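Local coordinates for protein major allergen Alt a 1 (Alternaria alternata, PDB 3V0R) that is a secreted, disulfide-linked homodimeric fungal allergen that may bind host plant thaumatin-like proteins and inhibit their beta-glucanase activity, at residues I92-C104 with V115-L129. Residues are numbered along the deposited sequence; the frame is centred on the assembly and turned at random.
With 0FU (2,5,6-triaminopyrimidin-4-ol), chain J; 8AC (8-aminooctanoic acid), chain L.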
loop_
_atom_site.group_PDB
_atom_site.type_symbol
_atom_site.label_atom_id
_atom_site.label_comp_id
_atom_site.label_asym_id
_atom_site.label_seq_id
_atom_site.Cartn_x
_atom_site.Cartn_y
_atom_site.Cartn_z
ATOM N N ILE A 92 11.009 13.856 23.174
ATOM C CA ILE A 92 11.687 14.471 22.046
ATOM C C ILE A 92 10.817 14.384 20.822
ATOM O O ILE A 92 10.452 13.288 20.399
ATOM C CB ILE A 92 13.014 13.755 21.727
ATOM C CG1 ILE A 92 13.971 13.818 22.939
ATOM C CG2 ILE A 92 13.693 14.372 20.516
ATOM C CD1 ILE A 92 15.231 12.936 22.748
ATOM N N THR A 93 10.512 15.544 20.254
ATOM C CA THR A 93 9.821 15.665 19.003
ATOM C C THR A 93 10.600 16.628 18.146
ATOM O O THR A 93 11.020 17.687 18.636
ATOM C CB THR A 93 8.384 16.221 19.224
ATOM O OG1 THR A 93 7.586 15.231 19.901
ATOM C CG2 THR A 93 7.695 16.540 17.904
ATOM N N TYR A 94 10.805 16.290 16.873
ATOM C CA TYR A 94 11.427 17.202 15.912
ATOM C C TYR A 94 10.379 17.751 15.017
ATOM O O TYR A 94 9.405 17.065 14.725
ATOM C CB TYR A 94 12.429 16.479 15.028
ATOM C CG TYR A 94 13.565 15.795 15.708
ATOM C CD1 TYR A 94 14.158 16.347 16.810
ATOM C CD2 TYR A 94 14.096 14.617 15.203
ATOM C CE1 TYR A 94 15.202 15.683 17.469
ATOM C CE2 TYR A 94 15.171 13.955 15.851
ATOM C CZ TYR A 94 15.705 14.512 16.955
ATOM O OH TYR A 94 16.766 13.909 17.603
ATOM N N VAL A 95 10.537 19.003 14.586
ATOM C CA VAL A 95 9.741 19.607 13.548
ATOM C C VAL A 95 10.636 20.206 12.515
ATOM O O VAL A 95 11.842 20.373 12.755
ATOM C CB VAL A 95 8.714 20.650 14.028
ATOM C CG1 VAL A 95 7.700 20.039 14.968
ATOM C CG2 VAL A 95 9.417 21.835 14.711
ATOM N N ALA A 96 10.116 20.439 11.298
ATOM C CA ALA A 96 10.911 21.003 10.259
ATOM C C ALA A 96 10.010 21.681 9.248
ATOM O O ALA A 96 8.888 21.192 9.014
ATOM C CB ALA A 96 11.767 19.943 9.507
ATOM N N THR A 97 10.512 22.728 8.600
ATOM C CA THR A 97 9.684 23.412 7.623
ATOM C C THR A 97 10.407 23.712 6.356
ATOM O O THR A 97 11.613 23.835 6.323
ATOM C CB THR A 97 9.067 24.764 8.167
ATOM O OG1 THR A 97 10.110 25.733 8.388
ATOM C CG2 THR A 97 8.202 24.567 9.443
ATOM N N ALA A 98 9.611 23.920 5.290
ATOM C CA ALA A 98 10.127 24.401 4.019
ATOM C C ALA A 98 9.059 24.959 3.134
ATOM O O ALA A 98 7.884 24.759 3.379
ATOM C CB ALA A 98 10.834 23.228 3.269
ATOM N N THR A 99 9.461 25.634 2.083
ATOM C CA THR A 99 8.619 26.010 0.977
ATOM C C THR A 99 8.900 24.997 -0.126
ATOM O O THR A 99 10.077 24.691 -0.401
ATOM C CB THR A 99 8.944 27.450 0.442
ATOM O OG1 THR A 99 8.639 28.438 1.455
ATOM C CG2 THR A 99 8.090 27.759 -0.778
ATOM N N LEU A 100 7.848 24.502 -0.777
ATOM C CA LEU A 100 8.036 23.538 -1.902
ATOM C C LEU A 100 7.549 24.244 -3.170
ATOM O O LEU A 100 6.386 24.236 -3.484
ATOM C CB LEU A 100 7.239 22.281 -1.640
ATOM C CG LEU A 100 7.390 21.578 -0.326
ATOM C CD1 LEU A 100 6.685 20.240 -0.319
ATOM C CD2 LEU A 100 8.879 21.334 0.040
ATOM N N PRO A 101 8.455 24.890 -3.909
ATOM C CA PRO A 101 8.022 25.666 -5.071
ATOM C C PRO A 101 7.449 24.722 -6.105
ATOM O O PRO A 101 7.998 23.613 -6.353
ATOM C CB PRO A 101 9.310 26.261 -5.612
ATOM C CG PRO A 101 10.354 26.047 -4.578
ATOM C CD PRO A 101 9.913 24.952 -3.701
ATOM N N ASN A 102 6.348 25.152 -6.692
ATOM C CA ASN A 102 5.711 24.323 -7.690
ATOM C C ASN A 102 4.967 25.120 -8.761
ATOM O O ASN A 102 4.728 26.327 -8.587
ATOM C CB ASN A 102 4.800 23.358 -6.961
ATOM C CG ASN A 102 3.660 24.053 -6.254
ATOM O OD1 ASN A 102 2.641 24.293 -6.856
ATOM N ND2 ASN A 102 3.865 24.463 -5.013
ATOM N N TYR A 103 4.642 24.469 -9.866
ATOM C CA TYR A 103 3.903 25.085 -10.952
ATOM C C TYR A 103 2.646 24.278 -11.237
ATOM O O TYR A 103 2.745 23.014 -11.314
ATOM C CB TYR A 103 4.804 25.105 -12.188
ATOM C CG TYR A 103 4.145 25.771 -13.354
ATOM C CD1 TYR A 103 3.888 27.137 -13.333
ATOM C CD2 TYR A 103 3.751 25.042 -14.467
ATOM C CE1 TYR A 103 3.248 27.771 -14.410
ATOM C CE2 TYR A 103 3.123 25.656 -15.552
ATOM C CZ TYR A 103 2.877 27.016 -15.508
ATOM O OH TYR A 103 2.236 27.605 -16.576
ATOM N N CYS A 104 1.481 24.935 -11.328
ATOM C CA CYS A 104 0.220 24.282 -11.623
ATOM C C CYS A 104 -0.217 24.541 -13.043
ATOM O O CYS A 104 -0.104 25.670 -13.559
ATOM C CB CYS A 104 -0.938 24.751 -10.687
ATOM S SG CYS A 104 -0.553 24.573 -8.922
ATOM N N VAL A 115 -3.114 20.355 -12.042
ATOM C CA VAL A 115 -2.128 19.501 -11.436
ATOM C C VAL A 115 -0.858 20.341 -11.239
ATOM O O VAL A 115 -0.510 21.157 -12.106
ATOM C CB VAL A 115 -1.911 18.215 -12.251
ATOM C CG1 VAL A 115 -3.159 17.334 -12.195
ATOM C CG2 VAL A 115 -1.564 18.540 -13.698
ATOM N N CYS A 116 -0.208 20.176 -10.077
ATOM C CA CYS A 116 0.931 20.951 -9.649
ATOM C C CYS A 116 2.127 20.021 -9.498
ATOM O O CYS A 116 1.970 18.904 -9.007
ATOM C CB CYS A 116 0.645 21.647 -8.281
ATOM S SG CYS A 116 -0.934 22.536 -8.355
ATOM N N GLN A 117 3.304 20.412 -9.957
ATOM C CA GLN A 117 4.464 19.634 -9.687
ATOM C C GLN A 117 5.655 20.514 -9.279
ATOM O O GLN A 117 5.734 21.689 -9.704
ATOM C CB GLN A 117 4.800 18.692 -10.893
ATOM C CG GLN A 117 5.094 19.495 -12.155
ATOM C CD GLN A 117 5.302 18.667 -13.478
ATOM O OE1 GLN A 117 4.420 17.868 -13.918
ATOM N NE2 GLN A 117 6.518 18.823 -14.085
ATOM N N GLY A 118 6.525 19.941 -8.429
ATOM C CA GLY A 118 7.665 20.662 -7.893
ATOM C C GLY A 118 8.569 21.138 -9.062
ATOM O O GLY A 118 8.679 20.456 -10.109
ATOM N N VAL A 119 9.116 22.338 -8.910
ATOM C CA VAL A 119 10.092 22.886 -9.857
ATOM C C VAL A 119 11.505 22.955 -9.281
ATOM O O VAL A 119 12.451 23.249 -10.005
ATOM C CB VAL A 119 9.657 24.238 -10.419
ATOM C CG1 VAL A 119 8.347 24.074 -11.168
ATOM C CG2 VAL A 119 9.557 25.309 -9.342
ATOM N N ALA A 120 11.658 22.635 -7.989
ATOM C CA ALA A 120 12.951 22.678 -7.323
ATOM C C ALA A 120 12.914 21.804 -6.109
ATOM O O ALA A 120 11.857 21.660 -5.475
ATOM C CB ALA A 120 13.304 24.086 -6.876
ATOM N N ASP A 121 14.067 21.247 -5.746
ATOM C CA ASP A 121 14.167 20.515 -4.495
ATOM C C ASP A 121 14.200 21.522 -3.340
ATOM O O ASP A 121 14.475 22.689 -3.573
ATOM C CB ASP A 121 15.462 19.727 -4.462
ATOM C CG ASP A 121 15.472 18.536 -5.404
ATOM O OD1 ASP A 121 14.505 18.183 -6.027
ATOM O OD2 ASP A 121 16.538 17.911 -5.490
ATOM N N ALA A 122 13.912 21.067 -2.121
ATOM C CA ALA A 122 14.012 21.868 -0.901
ATOM C C ALA A 122 14.715 21.004 0.138
ATOM O O ALA A 122 14.658 19.798 0.071
ATOM C CB ALA A 122 12.609 22.268 -0.364
ATOM N N TYR A 123 15.363 21.638 1.104
ATOM C CA TYR A 123 16.057 20.952 2.162
ATOM C C TYR A 123 15.451 21.333 3.484
ATOM O O TYR A 123 15.176 22.534 3.736
ATOM C CB TYR A 123 17.504 21.288 2.069
ATOM C CG TYR A 123 18.155 20.632 0.898
ATOM C CD1 TYR A 123 18.116 21.212 -0.369
ATOM C CD2 TYR A 123 18.755 19.371 1.023
ATOM C CE1 TYR A 123 18.640 20.512 -1.483
ATOM C CE2 TYR A 123 19.331 18.723 -0.046
ATOM C CZ TYR A 123 19.275 19.288 -1.284
ATOM O OH TYR A 123 19.828 18.617 -2.305
ATOM N N ILE A 124 15.179 20.378 4.347
ATOM C CA ILE A 124 14.552 20.716 5.625
ATOM C C ILE A 124 15.587 20.376 6.725
ATOM O O ILE A 124 16.364 19.395 6.586
ATOM C CB ILE A 124 13.224 19.920 5.873
ATOM C CG1 ILE A 124 13.317 18.398 5.760
ATOM C CG2 ILE A 124 12.095 20.406 4.976
ATOM C CD1 ILE A 124 13.613 17.658 7.093
ATOM N N THR A 125 15.525 21.093 7.832
ATOM C CA THR A 125 16.329 20.798 9.032
ATOM C C THR A 125 15.389 20.436 10.179
ATOM O O THR A 125 14.473 21.190 10.582
ATOM C CB THR A 125 17.288 21.981 9.423
ATOM O OG1 THR A 125 18.162 22.294 8.349
ATOM C CG2 THR A 125 18.165 21.615 10.724
ATOM N N LEU A 126 15.584 19.247 10.740
ATOM C CA LEU A 126 14.824 18.803 11.886
ATOM C C LEU A 126 15.399 19.365 13.180
ATOM O O LEU A 126 16.567 19.160 13.494
ATOM C CB LEU A 126 14.759 17.265 11.909
ATOM C CG LEU A 126 14.034 16.586 10.763
ATOM C CD1 LEU A 126 14.579 15.174 10.621
ATOM C CD2 LEU A 126 12.541 16.556 11.079
ATOM N N VAL A 127 14.562 20.023 13.986
ATOM C CA VAL A 127 14.958 20.702 15.211
ATOM C C VAL A 127 13.984 20.362 16.343
ATOM O O VAL A 127 12.772 20.215 16.127
ATOM C CB VAL A 127 15.041 22.233 15.006
ATOM C CG1 VAL A 127 15.569 22.924 16.268
ATOM C CG2 VAL A 127 15.923 22.595 13.783
ATOM N N THR A 128 14.537 20.232 17.562
ATOM C CA THR A 128 13.810 19.713 18.677
ATOM C C THR A 128 12.813 20.786 19.224
ATOM O O THR A 128 13.207 21.950 19.445
ATOM C CB THR A 128 14.783 19.341 19.775
ATOM O OG1 THR A 128 15.804 18.466 19.290
ATOM C CG2 THR A 128 14.026 18.663 20.966
ATOM N N LEU A 129 11.576 20.403 19.435
ATOM C CA LEU A 129 10.593 21.265 20.105
ATOM C C LEU A 129 10.807 21.308 21.587
ATOM O O LEU A 129 10.972 20.259 22.239
ATOM C CB LEU A 129 9.224 20.697 19.909
ATOM C CG LEU A 129 8.422 21.175 18.748
ATOM C CD1 LEU A 129 6.996 20.491 18.899
ATOM C CD2 LEU A 129 8.197 22.708 18.744
HETATM C C4 0FU J . 19.061 8.529 16.334
HETATM N N3 0FU J . 20.142 8.848 17.094
HETATM C C2 0FU J . 20.202 9.996 17.822
HETATM N NAA 0FU J . 21.299 10.250 18.552
HETATM N N1 0FU J . 19.181 10.881 17.829
HETATM C C6 0FU J . 18.071 10.612 17.082
HETATM N NAB 0FU J . 17.071 11.462 17.077
HETATM C C5 0FU J . 17.975 9.422 16.307
HETATM N NAC 0FU J . 16.888 9.110 15.555
HETATM O O4 0FU J . 18.977 7.378 15.578
HETATM N NAA 8AC L . 24.957 10.027 15.821
HETATM O OAB 8AC L . 15.557 12.483 12.691
HETATM O OAC 8AC L . 15.446 10.434 12.082
HETATM C CAD 8AC L . 23.663 9.644 15.237
HETATM C CAE 8AC L . 23.170 10.780 14.368
HETATM C CAF 8AC L . 22.230 10.301 13.280
HETATM C CAG 8AC L . 20.800 10.643 13.720
HETATM C CAH 8AC L . 19.928 10.967 12.561
HETATM C CAI 8AC L . 18.443 10.971 13.027
HETATM C CAJ 8AC L . 17.577 11.618 11.971
HETATM C CAK 8AC L . 16.075 11.467 12.288
HETATM O O HOH W 1 10.548 17.622 22.307
HETATM O O HOH W 2 14.085 23.572 7.435
HETATM O O HOH W 3 9.239 21.730 -4.565
#
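Ala96 and Ala98 meet Ala122, Ile124 and Leu126 midway along the antiparallel beta hairpin that strands 93-106 and 114-128 contribute to the Alt a 1 beta-barrel. Here the two strands part, and methyl groups fill the seam where backbone bonds would otherwise run. Ile124 carries CG1 between its backbone N and carbonyl carbon (chi1 54°), which brings CD1 beside Ala96 CB while CG2 presses on Ala98 CB at 3.5 Å. Leu126 CD2 settles between Ala96 CB and Tyr94 CB, and at the other end Leu100 CD2 touches Ala122 CB. A water bridges the opening, donating to Thr97 O and accepting from Thr125 N.

On either side of this seam the hairpin closes into two ladders whose registers differ by two residues. Val95 and Val127 form a hydrogen-bonded pair, and Leu129 N reaches Thr93 O at 2.9 Å in a nearly straight bond. Beyond the opposite end, Tyr103 and Gln117 exchange backbone bonds, and the Cys104–Cys116 disulfide staples a neighbouring non-hydrogen-bonded pair. Asn102 ND2 turns back to Leu100 O, 3.0 Å away and within its own amide plane, fixing the side-chain amide while OD1 lies against Cys116 CB. From the same ladder, Gln117 NE2 makes a weak hydrogen bond to Val115 O of the second subunit.

At the ligand end, Tyr94 and Leu126 belong to the 8-aminooctanoic acid pocket, which Trp16 and Gln86 help to complete. Leu126 CD1 and Tyr94 CE2 each lie 3.5 Å from the ligand's carboxylate oxygen OAB. Thr128 OG1 sits at the tyrosine ring edge, 3.4 Å from CE1, and Tyr94 OH accepts a hydrogen bond from NAB of the triaminopyrimidinol whose modelled length, 2.5 Å, is doubtfully short.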